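Importin subunit beta-1 (Saccharomyces cerevisiae, PDB 5OWU) carries proteins into the nucleus together with importin alpha, which recognises the classical nuclear localization signal of the cargo. Local coordinates at residues A[613-625]-A[647-661]. Sequence-based numbering, arbitrary orientation. Where two conformers were deposited one is given.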
# COMPACT_ATOMS: atom_id res chain seq x y z
N PHE A 613 -19.85 -2.80 16.25
CA PHE A 613 -19.03 -3.70 15.45
C PHE A 613 -19.65 -3.99 14.08
O PHE A 613 -18.91 -4.25 13.13
CB PHE A 613 -18.81 -5.02 16.20
CG PHE A 613 -18.11 -4.84 17.53
CD1 PHE A 613 -18.84 -4.63 18.69
CD2 PHE A 613 -16.73 -4.89 17.62
CE1 PHE A 613 -18.21 -4.47 19.90
CE2 PHE A 613 -16.09 -4.73 18.84
CZ PHE A 613 -16.83 -4.52 19.98
N ILE A 614 -20.98 -3.93 13.95
CA ILE A 614 -21.65 -4.16 12.68
C ILE A 614 -22.38 -2.93 12.15
O ILE A 614 -22.93 -2.98 11.04
CB ILE A 614 -22.63 -5.34 12.76
CG1 ILE A 614 -23.69 -5.09 13.83
CG2 ILE A 614 -21.88 -6.63 13.04
CD1 ILE A 614 -24.95 -5.86 13.61
N GLU A 615 -22.43 -1.82 12.90
CA GLU A 615 -23.26 -0.70 12.47
C GLU A 615 -22.81 -0.16 11.12
O GLU A 615 -23.62 0.39 10.37
CB GLU A 615 -23.25 0.42 13.52
CG GLU A 615 -21.90 1.03 13.83
CD GLU A 615 -21.99 2.22 14.78
OE1 GLU A 615 -23.10 2.75 14.99
OE2 GLU A 615 -20.93 2.61 15.33
N ASP A 616 -21.53 -0.28 10.79
CA ASP A 616 -21.04 0.15 9.49
C ASP A 616 -21.72 -0.63 8.36
O ASP A 616 -22.25 -0.04 7.41
CB ASP A 616 -19.52 -0.02 9.43
CG ASP A 616 -18.89 0.76 8.31
OD1 ASP A 616 -19.23 1.95 8.14
OD2 ASP A 616 -18.05 0.17 7.58
N ASP A 617 -21.73 -1.96 8.47
CA ASP A 617 -22.39 -2.78 7.46
C ASP A 617 -23.90 -2.58 7.46
O ASP A 617 -24.54 -2.68 6.40
CB ASP A 617 -22.03 -4.25 7.70
CG ASP A 617 -20.53 -4.50 7.59
OD1 ASP A 617 -19.91 -3.98 6.63
OD2 ASP A 617 -19.98 -5.17 8.48
N VAL A 618 -24.48 -2.29 8.62
CA VAL A 618 -25.91 -1.98 8.67
C VAL A 618 -26.19 -0.69 7.91
O VAL A 618 -27.17 -0.59 7.17
CB VAL A 618 -26.40 -1.89 10.12
CG1 VAL A 618 -27.87 -1.47 10.16
CG2 VAL A 618 -26.22 -3.22 10.84
N PHE A 619 -25.34 0.31 8.10
CA PHE A 619 -25.51 1.57 7.39
C PHE A 619 -25.35 1.38 5.89
O PHE A 619 -26.06 2.01 5.10
CB PHE A 619 -24.51 2.60 7.91
CG PHE A 619 -25.05 3.46 9.01
CD1 PHE A 619 -25.31 2.92 10.25
CD2 PHE A 619 -25.29 4.80 8.79
CE1 PHE A 619 -25.82 3.72 11.27
CE2 PHE A 619 -25.79 5.60 9.80
CZ PHE A 619 -26.06 5.06 11.04
N TYR A 620 -24.41 0.53 5.48
CA TYR A 620 -24.28 0.21 4.06
C TYR A 620 -25.57 -0.38 3.50
O TYR A 620 -26.01 -0.02 2.41
CB TYR A 620 -23.10 -0.75 3.83
CG TYR A 620 -21.74 -0.07 3.76
CD1 TYR A 620 -21.52 1.00 2.90
CD2 TYR A 620 -20.68 -0.51 4.54
CE1 TYR A 620 -20.29 1.62 2.83
CE2 TYR A 620 -19.43 0.11 4.47
CZ TYR A 620 -19.25 1.18 3.62
OH TYR A 620 -18.02 1.79 3.54
N ALA A 621 -26.20 -1.29 4.26
CA ALA A 621 -27.42 -1.90 3.76
C ALA A 621 -28.59 -0.92 3.79
O ALA A 621 -29.44 -0.93 2.89
CB ALA A 621 -27.75 -3.15 4.58
N ILE A 622 -28.65 -0.06 4.81
CA ILE A 622 -29.69 0.96 4.86
C ILE A 622 -29.53 1.91 3.68
O ILE A 622 -30.51 2.28 3.02
CB ILE A 622 -29.64 1.71 6.20
CG1 ILE A 622 -30.06 0.77 7.34
CG2 ILE A 622 -30.53 2.95 6.16
CD1 ILE A 622 -29.92 1.36 8.71
N SER A 623 -28.30 2.30 3.39
CA SER A 623 -28.05 3.17 2.24
C SER A 623 -28.51 2.52 0.95
O SER A 623 -29.15 3.17 0.12
CB SER A 623 -26.57 3.52 2.17
OG SER A 623 -26.16 4.21 3.33
N ALA A 624 -28.20 1.22 0.76
CA ALA A 624 -28.67 0.54 -0.44
C ALA A 624 -30.20 0.54 -0.52
O ALA A 624 -30.78 0.79 -1.58
CB ALA A 624 -28.14 -0.89 -0.48
N LEU A 625 -30.86 0.25 0.60
CA LEU A 625 -32.32 0.27 0.61
C LEU A 625 -32.87 1.65 0.27
O LEU A 625 -33.81 1.77 -0.51
CB LEU A 625 -32.84 -0.20 1.97
CG LEU A 625 -34.36 -0.41 2.07
CD1 LEU A 625 -34.82 -1.43 1.07
CD2 LEU A 625 -34.76 -0.85 3.47
N ALA A 647 -24.05 8.81 14.06
CA ALA A 647 -22.98 8.22 13.25
C ALA A 647 -22.15 9.30 12.57
O ALA A 647 -20.92 9.23 12.56
CB ALA A 647 -23.58 7.27 12.22
N LEU A 648 -22.81 10.30 11.99
CA LEU A 648 -22.10 11.37 11.30
C LEU A 648 -21.15 12.09 12.25
O LEU A 648 -20.05 12.49 11.84
CB LEU A 648 -23.10 12.36 10.70
CG LEU A 648 -23.86 11.91 9.45
CD1 LEU A 648 -25.05 12.82 9.22
CD2 LEU A 648 -22.96 11.90 8.23
N ASN A 649 -21.55 12.26 13.51
CA ASN A 649 -20.69 12.98 14.46
C ASN A 649 -19.59 12.11 15.04
O ASN A 649 -18.64 12.65 15.62
CB ASN A 649 -21.54 13.57 15.58
CG ASN A 649 -22.31 14.79 15.14
OD1 ASN A 649 -21.83 15.57 14.32
ND2 ASN A 649 -23.52 14.95 15.66
N GLN A 650 -19.67 10.78 14.91
CA GLN A 650 -18.59 9.89 15.34
C GLN A 650 -17.47 9.95 14.30
O GLN A 650 -17.19 9.00 13.57
CB GLN A 650 -19.08 8.47 15.52
CG GLN A 650 -19.90 8.24 16.77
CD GLN A 650 -20.42 6.81 16.87
OE1 GLN A 650 -21.56 6.58 17.28
NE2 GLN A 650 -19.58 5.84 16.51
N VAL A 651 -16.81 11.11 14.25
CA VAL A 651 -15.81 11.36 13.21
C VAL A 651 -14.58 10.47 13.35
O VAL A 651 -13.86 10.28 12.37
CB VAL A 651 -15.39 12.84 13.22
CG1 VAL A 651 -16.53 13.73 12.78
CG2 VAL A 651 -14.87 13.26 14.60
N ASP A 652 -14.31 9.94 14.55
CA ASP A 652 -13.19 9.02 14.71
C ASP A 652 -13.50 7.65 14.13
O ASP A 652 -12.60 6.97 13.61
CB ASP A 652 -12.82 8.89 16.18
CG ASP A 652 -13.95 8.30 17.01
OD1 ASP A 652 -15.13 8.47 16.62
OD2 ASP A 652 -13.67 7.66 18.05
N SER A 653 -14.75 7.22 14.20
CA SER A 653 -15.16 5.90 13.76
C SER A 653 -15.39 5.88 12.25
O SER A 653 -15.76 6.90 11.66
CB SER A 653 -16.44 5.49 14.49
OG SER A 653 -16.86 4.20 14.12
N PRO A 654 -15.19 4.73 11.60
CA PRO A 654 -15.50 4.65 10.16
C PRO A 654 -16.99 4.75 9.85
O PRO A 654 -17.35 4.90 8.68
CB PRO A 654 -14.94 3.27 9.76
CG PRO A 654 -14.97 2.48 11.02
CD PRO A 654 -14.67 3.46 12.12
N VAL A 655 -17.85 4.67 10.86
CA VAL A 655 -19.29 4.76 10.63
C VAL A 655 -19.66 6.12 10.04
O VAL A 655 -20.67 6.24 9.32
CB VAL A 655 -20.06 4.48 11.94
CG1 VAL A 655 -19.94 5.66 12.90
CG2 VAL A 655 -21.51 4.16 11.66
N SER A 656 -18.88 7.16 10.33
CA SER A 656 -19.20 8.49 9.81
C SER A 656 -19.01 8.55 8.30
O SER A 656 -19.78 9.21 7.60
CB SER A 656 -18.34 9.55 10.51
OG SER A 656 -16.96 9.35 10.24
N ILE A 657 -17.98 7.87 7.79
CA ILE A 657 -17.77 7.79 6.35
C ILE A 657 -19.00 7.17 5.68
O ILE A 657 -19.51 7.68 4.67
CB ILE A 657 -16.51 6.97 6.02
CG1 ILE A 657 -15.29 7.49 6.79
CG2 ILE A 657 -16.26 6.96 4.51
CD1 ILE A 657 -14.83 8.82 6.35
N THR A 658 -19.47 6.06 6.23
CA THR A 658 -20.60 5.36 5.63
C THR A 658 -21.88 6.18 5.76
O THR A 658 -22.73 6.15 4.87
CB THR A 658 -20.76 3.99 6.28
OG1 THR A 658 -19.50 3.29 6.21
CG2 THR A 658 -21.81 3.17 5.56
N ALA A 659 -22.02 6.93 6.86
CA ALA A 659 -23.16 7.83 6.99
C ALA A 659 -23.12 8.93 5.94
O ALA A 659 -24.16 9.30 5.36
CB ALA A 659 -23.19 8.41 8.41
N VAL A 660 -21.93 9.47 5.65
CA VAL A 660 -21.79 10.38 4.52
C VAL A 660 -22.23 9.68 3.24
O VAL A 660 -22.83 10.30 2.36
CB VAL A 660 -20.35 10.90 4.40
CG1 VAL A 660 -20.17 11.70 3.11
CG2 VAL A 660 -19.99 11.76 5.59
N GLY A 661 -21.91 8.39 3.11
CA GLY A 661 -22.36 7.65 1.95
C GLY A 661 -23.87 7.53 1.88
O GLY A 661 -24.45 7.47 0.78
O HOH W 1 -23.16 5.56 15.61
O HOH W 2 -23.23 4.41 2.94
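T658 turns OG1 beside its own backbone N (chi1 -53°), which leaves CG2 anti to that N. The two branches therefore meet different partners on helix 615-625. T658 OG1 is placed to donate a hydrogen bond to D616 OD1. The modelled 2.4 Å between T658 OG1 and D616 OD1 is too short to take literally, so the exact length is doubtful. D616 reaches it with CG anti to its backbone N (chi1 -163°). In the conformer given for Y620, T658 CG2 sits over the ring centre, a CH-pi contact. F619 points toward 647-661 and sits as a knob among A647, at the end of helix 637-649, and V655, T658 and A659 of helix 655-661. F619 CZ comes to 3.5 Å from A647 CB. V655 CG2 lies over one face of the ring, toward the rim, and F619 CB packs on T658 CG2. The ring also meets that of F640. The E615 side chain crosses V655 at about a right angle, with E615 CD 3.7 Å from V655 CG2. One water donates to both E615 OE1 and Q650 OE1. An alanine in place of E615 would probably leave V655 CG2 less covered and cost this water one of its two acceptors. Farther along, a second water donates to S623 OG and to T658 O. S623 OG itself donates to F619 O, which also accepts S623 N from the opposite face of its plane. The axes of 615-625 and 655-661 run nearly parallel, 4° apart, at a closest approach of 9.1 Å. This is the side-by-side packing of equivalent helices from successive repeats, here HEAT 14 and HEAT 15, that builds the importin beta solenoid.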